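Local atomic coordinates of purine nucleoside phosphorylase (PDB entry 5KO6), a protein that catalyses the reversible phosphorolysis of purine nucleosides such as inosine and guanosine, yielding the free base and ribose 1-phosphate. Residues Q84-M89 with G220-P225; L113-L118 with P225-A230; V132-H137 with V237-L242. One frame throughout, in Å; residues are numbered along the deposited sequence.

Contact 1: residues Q84-M89 with G220-P225; sequences QGRLHM and GMSTVP. With R1P (1-O-phosphono-alpha-D-ribofuranose), chain C; CYT (6-aminopyrimidin-2(1H)-one), chain B.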
loop_
_atom_site.group_PDB
_atom_site.type_symbol
_atom_site.label_atom_id
_atom_site.label_comp_id
_atom_site.label_asym_id
_atom_site.label_seq_id
_atom_site.Cartn_x
_atom_site.Cartn_y
_atom_site.Cartn_z
ATOM N N GLN A 84 9.807 24.355 9.495
ATOM C CA GLN A 84 8.683 25.259 9.248
ATOM C C GLN A 84 8.184 24.955 7.837
ATOM O O GLN A 84 8.756 25.426 6.852
ATOM C CB GLN A 84 9.120 26.709 9.391
ATOM C CG GLN A 84 7.977 27.689 9.274
ATOM C CD GLN A 84 8.432 29.101 9.503
ATOM O OE1 GLN A 84 9.388 29.565 8.885
ATOM N NE2 GLN A 84 7.763 29.792 10.414
ATOM N N GLY A 85 7.113 24.181 7.745
ATOM C CA GLY A 85 6.690 23.658 6.461
ATOM C C GLY A 85 7.021 22.183 6.385
ATOM O O GLY A 85 8.070 21.783 5.877
ATOM N N ARG A 86 6.123 21.371 6.916
ATOM C CA ARG A 86 6.339 19.939 7.031
ATOM C C ARG A 86 6.223 19.266 5.664
ATOM O O ARG A 86 5.461 19.697 4.798
ATOM C CB ARG A 86 5.265 19.398 7.966
ATOM C CG ARG A 86 5.142 17.927 8.032
ATOM C CD ARG A 86 4.004 17.626 8.962
ATOM N NE ARG A 86 4.304 16.510 9.837
ATOM C CZ ARG A 86 3.675 16.293 10.980
ATOM N NH1 ARG A 86 2.712 17.121 11.383
ATOM N NH2 ARG A 86 4.019 15.249 11.716
ATOM N N LEU A 87 7.006 18.209 5.463
ATOM C CA LEU A 87 6.905 17.416 4.241
ATOM C C LEU A 87 5.939 16.260 4.479
ATOM O O LEU A 87 6.173 15.423 5.357
ATOM C CB LEU A 87 8.272 16.849 3.867
ATOM C CG LEU A 87 9.407 17.860 3.794
ATOM C CD1 LEU A 87 10.707 17.133 3.482
ATOM C CD2 LEU A 87 9.088 18.876 2.740
ATOM N N HIS A 88 4.873 16.193 3.689
ATOM C CA HIS A 88 3.891 15.123 3.782
ATOM C C HIS A 88 4.028 14.197 2.583
ATOM O O HIS A 88 4.179 14.653 1.444
ATOM C CB HIS A 88 2.473 15.700 3.760
ATOM C CG HIS A 88 2.120 16.537 4.949
ATOM N ND1 HIS A 88 2.354 17.898 5.005
ATOM C CD2 HIS A 88 1.498 16.215 6.104
ATOM C CE1 HIS A 88 1.921 18.366 6.165
ATOM N NE2 HIS A 88 1.389 17.368 6.845
ATOM N N MET A 89 3.932 12.893 2.835
ATOM C CA MET A 89 4.120 11.931 1.751
ATOM C C MET A 89 3.000 11.958 0.711
ATOM O O MET A 89 3.259 11.597 -0.441
ATOM C CB MET A 89 4.367 10.534 2.307
ATOM C CG MET A 89 5.630 10.558 3.187
ATOM S SD MET A 89 6.459 8.967 3.425
ATOM C CE MET A 89 7.105 8.637 1.792
ATOM N N GLY A 220 -4.559 9.886 10.720
ATOM C CA GLY A 220 -4.040 11.083 10.083
ATOM C C GLY A 220 -3.073 10.714 8.983
ATOM O O GLY A 220 -2.814 9.531 8.727
ATOM N N MET A 221 -2.512 11.743 8.342
ATOM C CA MET A 221 -1.751 11.576 7.104
ATOM C C MET A 221 -0.280 11.924 7.264
ATOM O O MET A 221 0.393 12.228 6.274
ATOM C CB MET A 221 -2.363 12.432 5.991
ATOM C CG MET A 221 -3.853 12.278 5.858
ATOM S SD MET A 221 -4.467 13.408 4.578
ATOM C CE MET A 221 -6.213 13.231 4.833
ATOM N N SER A 222 0.232 11.919 8.487
ATOM C CA SER A 222 1.600 12.358 8.710
ATOM C C SER A 222 2.197 11.530 9.838
ATOM O O SER A 222 1.650 10.492 10.239
ATOM C CB SER A 222 1.635 13.855 9.050
ATOM O OG SER A 222 1.102 14.074 10.347
ATOM N N THR A 223 3.340 12.003 10.336
ATOM C CA THR A 223 3.898 11.628 11.630
ATOM C C THR A 223 4.610 10.288 11.609
ATOM O O THR A 223 5.777 10.218 11.992
ATOM C CB THR A 223 2.835 11.710 12.731
ATOM O OG1 THR A 223 2.380 13.066 12.816
ATOM C CG2 THR A 223 3.386 11.289 14.084
ATOM N N VAL A 224 3.929 9.214 11.202
ATOM C CA VAL A 224 4.571 7.895 11.202
ATOM C C VAL A 224 5.856 7.876 10.386
ATOM O O VAL A 224 6.847 7.297 10.856
ATOM C CB VAL A 224 3.551 6.804 10.825
ATOM C CG1 VAL A 224 4.234 5.463 10.486
ATOM C CG2 VAL A 224 2.509 6.632 11.940
ATOM N N PRO A 225 5.943 8.491 9.196
ATOM C CA PRO A 225 7.240 8.452 8.476
ATOM C C PRO A 225 8.374 9.078 9.279
ATOM O O PRO A 225 9.469 8.492 9.371
ATOM C CB PRO A 225 6.941 9.205 7.169
ATOM C CG PRO A 225 5.453 8.993 6.978
ATOM C CD PRO A 225 4.882 9.112 8.373
HETATM C C5 R1P C . -5.618 17.481 6.594
HETATM O O5 R1P C . -6.577 18.338 7.119
HETATM C C4 R1P C . -4.217 17.903 7.034
HETATM O O4 R1P C . -4.172 17.943 8.356
HETATM C C1 R1P C . -3.006 16.945 8.798
HETATM C C2 R1P C . -3.013 15.986 7.848
HETATM O O2 R1P C . -1.745 15.223 7.833
HETATM C C3 R1P C . -3.162 16.812 6.592
HETATM O O3 R1P C . -1.967 17.372 6.258
HETATM O O1 R1P C . -1.838 17.637 8.768
HETATM P P R1P C . -0.734 17.353 9.944
HETATM O O1P R1P C . 0.593 17.866 9.428
HETATM O O2P R1P C . -0.713 15.863 10.174
HETATM O O3P R1P C . -1.183 18.126 11.134
HETATM N N3 CYT B . -8.280 13.368 9.182
HETATM C C4 CYT B . -9.085 14.238 9.802
HETATM N N1 CYT B . -6.515 14.954 9.364
HETATM C C2 CYT B . -6.987 13.697 8.951
HETATM O O2 CYT B . -6.220 12.930 8.370
HETATM N N4 CYT B . -10.350 13.872 10.012
HETATM C C5 CYT B . -8.621 15.520 10.237
HETATM C C6 CYT B . -7.343 15.832 9.999
HETATM O O HOH W 1 3.446 11.953 5.530
#
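R86 and H88 on one segment and S222 on the other close round the phosphate of the bound ribose 1-phosphate, and all three side chains donate to it. H88 gives the straighter of the two bonds to O1P: its NE2 lies 2.7 Å from R1P O1P with 165° at the hydrogen, and the phosphate sits at the edge of the imidazole, in its plane. R86 NH1 reaches R1P O1P as well, but its bond is weak, bent to 121°. S222 holds the next oxygen, its OG donating to R1P O2P at 2.6 Å. With chi1 at 71° this hydroxyl sits between the backbone N and the carbonyl carbon of its own residue, and it also lies over one face of the R86 guanidinium, 3.3 Å above the plane. T223 OG1, itself bonded to N117 ND2, donates to S222 OG over 3.0 Å, a second-shell bond that leaves the S222 proton directed at the phosphate. The guanidinium is also held by a salt bridge to E226 and by a bond from NH1 to the carbonyl of T116.

A water bridges the two backbones, accepting from M89 N and donating to M221 O.

Apolar contacts complete the join. M89 SD slides past the proline ring, 3.7 Å from P225 CG, while H88 CD2 lies 3.8 Å from S222 CB, which approaches the ring obliquely. M221 turns from this interface to the ligands, its CB 3.4 Å from R1P O2.

Y90, S35, H259, Y202 and the backbone of L118 also bond the sugar phosphate. The arrangement is the phosphate-binding corner of a purine nucleoside phosphorylase active site, built from the loop after strand 78-84 and the turn that leads into helix 224-232.

Contact 2: residues L113-L118 with P225-A230; sequences LLITNL and PEVIIA. With R1P (1-O-phosphono-alpha-D-ribofuranose), chain C; CYT (6-aminopyrimidin-2(1H)-one), chain B.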
loop_
_atom_site.group_PDB
_atom_site.type_symbol
_atom_site.label_atom_id
_atom_site.label_comp_id
_atom_site.label_asym_id
_atom_site.label_seq_id
_atom_site.Cartn_x
_atom_site.Cartn_y
_atom_site.Cartn_z
ATOM N N LEU A 113 12.798 14.443 19.342
ATOM C CA LEU A 113 11.949 15.053 18.321
ATOM C C LEU A 113 10.528 15.143 18.866
ATOM O O LEU A 113 9.950 14.129 19.274
ATOM C CB LEU A 113 11.994 14.226 17.030
ATOM C CG LEU A 113 11.102 14.650 15.865
ATOM C CD1 LEU A 113 11.463 16.058 15.390
ATOM C CD2 LEU A 113 11.221 13.637 14.718
ATOM N N LEU A 114 9.979 16.359 18.893
ATOM C CA LEU A 114 8.611 16.604 19.328
ATOM C C LEU A 114 7.759 16.894 18.102
ATOM O O LEU A 114 8.117 17.749 17.287
ATOM C CB LEU A 114 8.562 17.796 20.286
ATOM C CG LEU A 114 9.561 17.783 21.448
ATOM C CD1 LEU A 114 9.405 19.052 22.280
ATOM C CD2 LEU A 114 9.381 16.536 22.329
ATOM N N ILE A 115 6.632 16.196 17.973
ATOM C CA ILE A 115 5.802 16.251 16.776
ATOM C C ILE A 115 4.359 16.515 17.175
ATOM O O ILE A 115 3.847 15.904 18.119
ATOM C CB ILE A 115 5.882 14.925 15.996
ATOM C CG1 ILE A 115 7.330 14.558 15.675
ATOM C CG2 ILE A 115 5.053 15.021 14.709
ATOM C CD1 ILE A 115 7.462 13.181 15.036
ATOM N N THR A 116 3.695 17.427 16.457
ATOM C CA THR A 116 2.245 17.558 16.548
ATOM C C THR A 116 1.607 17.313 15.188
ATOM O O THR A 116 2.242 17.461 14.140
ATOM C CB THR A 116 1.796 18.918 17.096
ATOM O OG1 THR A 116 2.262 19.985 16.253
ATOM C CG2 THR A 116 2.320 19.115 18.518
ATOM N N ASN A 117 0.331 16.942 15.215
ATOM C CA ASN A 117 -0.447 16.802 13.993
ATOM C C ASN A 117 -1.914 17.043 14.310
ATOM O O ASN A 117 -2.325 17.030 15.472
ATOM C CB ASN A 117 -0.255 15.416 13.342
ATOM C CG ASN A 117 -0.737 14.267 14.229
ATOM O OD1 ASN A 117 -1.924 14.151 14.547
ATOM N ND2 ASN A 117 0.190 13.397 14.617
ATOM N N LEU A 118 -2.698 17.258 13.251
ATOM C CA LEU A 118 -4.154 17.270 13.323
ATOM C C LEU A 118 -4.651 15.932 12.797
ATOM O O LEU A 118 -4.143 15.423 11.793
ATOM C CB LEU A 118 -4.736 18.394 12.461
ATOM C CG LEU A 118 -4.917 19.783 13.094
ATOM C CD1 LEU A 118 -6.092 19.821 14.062
ATOM C CD2 LEU A 118 -3.657 20.255 13.779
ATOM N N PRO A 225 5.943 8.491 9.196
ATOM C CA PRO A 225 7.240 8.452 8.476
ATOM C C PRO A 225 8.374 9.078 9.279
ATOM O O PRO A 225 9.469 8.492 9.371
ATOM C CB PRO A 225 6.941 9.205 7.169
ATOM C CG PRO A 225 5.453 8.993 6.978
ATOM C CD PRO A 225 4.882 9.112 8.373
ATOM N N GLU A 226 8.130 10.242 9.891
ATOM C CA GLU A 226 9.180 10.897 10.682
ATOM C C GLU A 226 9.524 10.091 11.918
ATOM O O GLU A 226 10.692 10.026 12.311
ATOM C CB GLU A 226 8.738 12.291 11.142
ATOM C CG GLU A 226 8.311 13.236 10.068
ATOM C CD GLU A 226 6.829 13.150 9.813
ATOM O OE1 GLU A 226 6.061 13.959 10.376
ATOM O OE2 GLU A 226 6.432 12.245 9.074
ATOM N N VAL A 227 8.510 9.532 12.587
ATOM C CA VAL A 227 8.747 8.675 13.746
ATOM C C VAL A 227 9.683 7.538 13.376
ATOM O O VAL A 227 10.610 7.204 14.128
ATOM C CB VAL A 227 7.414 8.129 14.291
ATOM C CG1 VAL A 227 7.662 7.029 15.318
ATOM C CG2 VAL A 227 6.589 9.253 14.904
ATOM N N ILE A 228 9.459 6.919 12.215
ATOM C CA ILE A 228 10.270 5.769 11.838
ATOM C C ILE A 228 11.702 6.190 11.531
ATOM O O ILE A 228 12.652 5.532 11.961
ATOM C CB ILE A 228 9.603 5.012 10.680
ATOM C CG1 ILE A 228 8.357 4.278 11.195
ATOM C CG2 ILE A 228 10.588 4.035 10.036
ATOM C CD1 ILE A 228 7.513 3.621 10.089
ATOM N N ILE A 229 11.889 7.301 10.816
ATOM C CA ILE A 229 13.254 7.751 10.540
ATOM C C ILE A 229 13.973 8.128 11.835
ATOM O O ILE A 229 15.155 7.800 12.024
ATOM C CB ILE A 229 13.240 8.902 9.520
ATOM C CG1 ILE A 229 12.622 8.425 8.206
ATOM C CG2 ILE A 229 14.671 9.427 9.260
ATOM C CD1 ILE A 229 13.301 7.229 7.569
ATOM N N ALA A 230 13.271 8.800 12.745
ATOM C CA ALA A 230 13.848 9.133 14.047
ATOM C C ALA A 230 14.220 7.873 14.829
ATOM O O ALA A 230 15.330 7.766 15.362
ATOM C CB ALA A 230 12.859 10.001 14.832
HETATM C C5 R1P C . -5.618 17.481 6.594
HETATM O O5 R1P C . -6.577 18.338 7.119
HETATM C C4 R1P C . -4.217 17.903 7.034
HETATM O O4 R1P C . -4.172 17.943 8.356
HETATM C C1 R1P C . -3.006 16.945 8.798
HETATM C C2 R1P C . -3.013 15.986 7.848
HETATM O O2 R1P C . -1.745 15.223 7.833
HETATM C C3 R1P C . -3.162 16.812 6.592
HETATM O O3 R1P C . -1.967 17.372 6.258
HETATM O O1 R1P C . -1.838 17.637 8.768
HETATM P P R1P C . -0.734 17.353 9.944
HETATM O O1P R1P C . 0.593 17.866 9.428
HETATM O O2P R1P C . -0.713 15.863 10.174
HETATM O O3P R1P C . -1.183 18.126 11.134
HETATM N N3 CYT B . -8.280 13.368 9.182
HETATM C C4 CYT B . -9.085 14.238 9.802
HETATM N N1 CYT B . -6.515 14.954 9.364
HETATM C C2 CYT B . -6.987 13.697 8.951
HETATM O O2 CYT B . -6.220 12.930 8.370
HETATM N N4 CYT B . -10.350 13.872 10.012
HETATM C C5 CYT B . -8.621 15.520 10.237
HETATM C C6 CYT B . -7.343 15.832 9.999
#
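I115 reaches from the strand over the side of the helix, its CD1 overlapping V227 and E226 together. The methyl lies 4.0 Å from V227 CG2 and 4.2 Å from E226 CB, and in both pairs the side chains run at a slant to one another. CG1 of I115 stands anti to the carbonyl carbon (chi1 -55°) and the chain is extended beyond it, which carries CD1 forward to the helix. Two residues earlier along the strand, L113 brings CD2 to A230, 4.0 Å from its CB. A230, about one turn beyond E226, receives this leucine branch.

The two elements run almost antiparallel, at 169°, with axes 10.3 Å apart at closest approach: helix 224-232 lies along a face of the sheet, on the side of strand 112-121 where L113 and I115 project. V237 of the neighbouring strand also packs on V227 and A230, and M105 of helix 95-108 adjoins L113.

E226 is the one charged residue of the two segments. Only its CB meets I115; the chain then bends at chi2 (91°), which turns the carboxylate away from the apolar contact.

Towards its C-terminal end the same strand reaches the ligand. L118 N donates to R1P O3P at 2.7 Å, a main-chain grip on the phosphate, and N117 CB lies 3.2 Å from R1P O2P.

Across the segments methyl groups meet methyl or methylene groups. The chemistry implies that between these two segments the join is apolar packing, with no polar bond across it, while the charge of the buried E226 is probably offset by R86, which makes a weak bond to the phosphate.

Contact 3: residues V132-H137 with V237-L242; sequences VLIKGH and VLAVSL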
loop_
_atom_site.group_PDB
_atom_site.type_symbol
_atom_site.label_atom_id
_atom_site.label_comp_id
_atom_site.label_asym_id
_atom_site.label_seq_id
_atom_site.Cartn_x
_atom_site.Cartn_y
_atom_site.Cartn_z
ATOM N N VAL A 132 -4.314 13.754 21.895
ATOM C CA VAL A 132 -3.986 12.340 22.064
ATOM C C VAL A 132 -2.471 12.178 22.050
ATOM O O VAL A 132 -1.812 12.484 21.047
ATOM C CB VAL A 132 -4.639 11.473 20.979
ATOM C CG1 VAL A 132 -4.247 10.003 21.165
ATOM C CG2 VAL A 132 -6.151 11.632 21.037
ATOM N N LEU A 133 -1.921 11.705 23.160
ATOM C CA LEU A 133 -0.523 11.297 23.192
ATOM C C LEU A 133 -0.405 9.974 22.447
ATOM O O LEU A 133 -1.046 8.991 22.830
ATOM C CB LEU A 133 -0.093 11.103 24.644
ATOM C CG LEU A 133 -0.329 12.284 25.595
ATOM C CD1 LEU A 133 0.151 11.943 27.001
ATOM C CD2 LEU A 133 0.366 13.522 25.071
ATOM N N ILE A 134 0.403 9.937 21.395
ATOM C CA ILE A 134 0.465 8.740 20.558
ATOM C C ILE A 134 1.358 7.713 21.241
ATOM O O ILE A 134 2.508 8.007 21.582
ATOM C CB ILE A 134 0.969 9.074 19.150
ATOM C CG1 ILE A 134 0.016 10.063 18.488
ATOM C CG2 ILE A 134 1.084 7.801 18.318
ATOM C CD1 ILE A 134 -1.443 9.699 18.606
ATOM N N LYS A 135 0.821 6.510 21.466
ATOM C CA LYS A 135 1.561 5.454 22.142
ATOM C C LYS A 135 1.935 4.302 21.225
ATOM O O LYS A 135 2.666 3.406 21.660
ATOM C CB LYS A 135 0.769 4.914 23.347
ATOM C CG LYS A 135 -0.520 4.203 22.961
ATOM C CD LYS A 135 -1.235 3.648 24.186
ATOM C CE LYS A 135 -2.520 2.938 23.790
ATOM N NZ LYS A 135 -3.262 2.431 24.978
ATOM N N GLY A 136 1.436 4.297 19.997
ATOM C CA GLY A 136 1.752 3.278 19.008
ATOM C C GLY A 136 1.048 3.635 17.721
ATOM O O GLY A 136 0.312 4.626 17.649
ATOM N N HIS A 137 1.291 2.838 16.679
ATOM C CA HIS A 137 0.685 3.170 15.396
ATOM C C HIS A 137 0.340 1.931 14.574
ATOM O O HIS A 137 0.838 0.823 14.811
ATOM C CB HIS A 137 1.543 4.149 14.581
ATOM C CG HIS A 137 2.854 3.588 14.119
ATOM N ND1 HIS A 137 4.047 4.235 14.340
ATOM C CD2 HIS A 137 3.156 2.466 13.418
ATOM C CE1 HIS A 137 5.032 3.540 13.802
ATOM N NE2 HIS A 137 4.519 2.459 13.237
ATOM N N VAL A 237 11.063 10.199 20.546
ATOM C CA VAL A 237 9.936 10.909 19.951
ATOM C C VAL A 237 8.799 11.063 20.950
ATOM O O VAL A 237 8.444 10.112 21.652
ATOM C CB VAL A 237 9.414 10.161 18.712
ATOM C CG1 VAL A 237 8.087 10.766 18.229
ATOM C CG2 VAL A 237 10.455 10.184 17.608
ATOM N N LEU A 238 8.204 12.258 20.979
ATOM C CA LEU A 238 6.874 12.487 21.522
ATOM C C LEU A 238 6.007 12.991 20.377
ATOM O O LEU A 238 6.392 13.937 19.685
ATOM C CB LEU A 238 6.915 13.564 22.604
ATOM C CG LEU A 238 5.542 14.041 23.082
ATOM C CD1 LEU A 238 4.807 12.947 23.879
ATOM C CD2 LEU A 238 5.678 15.300 23.929
ATOM N N ALA A 239 4.853 12.361 20.161
ATOM C CA ALA A 239 3.936 12.785 19.104
ATOM C C ALA A 239 2.552 12.979 19.696
ATOM O O ALA A 239 2.052 12.110 20.418
ATOM C CB ALA A 239 3.892 11.772 17.942
ATOM N N VAL A 240 1.947 14.135 19.421
ATOM C CA VAL A 240 0.655 14.507 19.985
ATOM C C VAL A 240 -0.283 14.870 18.844
ATOM O O VAL A 240 0.048 15.716 18.005
ATOM C CB VAL A 240 0.788 15.688 20.961
ATOM C CG1 VAL A 240 -0.573 16.044 21.531
ATOM C CG2 VAL A 240 1.776 15.336 22.068
ATOM N N SER A 241 -1.443 14.229 18.803
ATOM C CA SER A 241 -2.478 14.557 17.833
ATOM C C SER A 241 -3.483 15.507 18.463
ATOM O O SER A 241 -3.889 15.321 19.612
ATOM C CB SER A 241 -3.232 13.305 17.390
ATOM O OG SER A 241 -2.469 12.514 16.493
ATOM N N LEU A 242 -3.874 16.526 17.708
ATOM C CA LEU A 242 -5.011 17.366 18.049
ATOM C C LEU A 242 -6.196 16.876 17.229
ATOM O O LEU A 242 -6.101 16.760 16.005
ATOM C CB LEU A 242 -4.703 18.824 17.714
ATOM C CG LEU A 242 -5.873 19.814 17.789
ATOM C CD1 LEU A 242 -6.536 19.820 19.168
ATOM C CD2 LEU A 242 -5.353 21.210 17.440
HETATM O O HOH W 2 4.230 10.093 21.810
#
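Two antiparallel neighbours in the central mixed sheet, strands 131-139 and 236-246, meet here along a short ladder before they splay apart. V132 and S241 form a hydrogen-bonded pair: V132 N donates to S241 O at 2.8 Å, and S241 N returns the bond to V132 O at 2.9 Å. A third bond, I134 N to A239 O, is 2.9 Å long. Between them L133 and V240 make the non-hydrogen-bonded pair, where V240 CA also sends a CA-H...O contact of 3.4 Å to V132 O.

The segments run at 132° to one another, and past I134 water 2 takes over from direct pairing, accepting from A239 N and lying 2.7 Å from I134 O, to which it can donate. This sheet is the core of the phosphorylase superfamily fold, and helix 259-283 packs W276 and F277 on the face carrying L133 and V240. Those two side chains lie side by side and point the same way, L133 CD2 3.8 Å from V240 CG2.

I134 points toward the partner strand, and its chi1 of -61° and chi2 of -47° fold CD1 to within 3.7 Å of S241 OG, a hydroxyl hydrogen-bonded to N117 OD1. I134 CB meanwhile packs on A239 CB at 4.2 Å.

How the contacts relate
Contacts 1 and 2 have centres about 8 Å apart and share P225 on helix 224-232; contact 3 lies about 9 Å from contact 2 and 13 Å from contact 1, centre to centre. Along the chain the first segments come in order, 84-89, 113-118, 132-137, and their partners follow in the same order, so all three cross one another. Strands 112-121 and 236-246 are parallel neighbours, which puts contacts 2 and 3 in one sheet. R86 to E226 ties contact 1 to contact 2, and N117 to S241 ties contact 2 to contact 3. The phosphate site of contact 1 thus rests on the helix and strands of the other two.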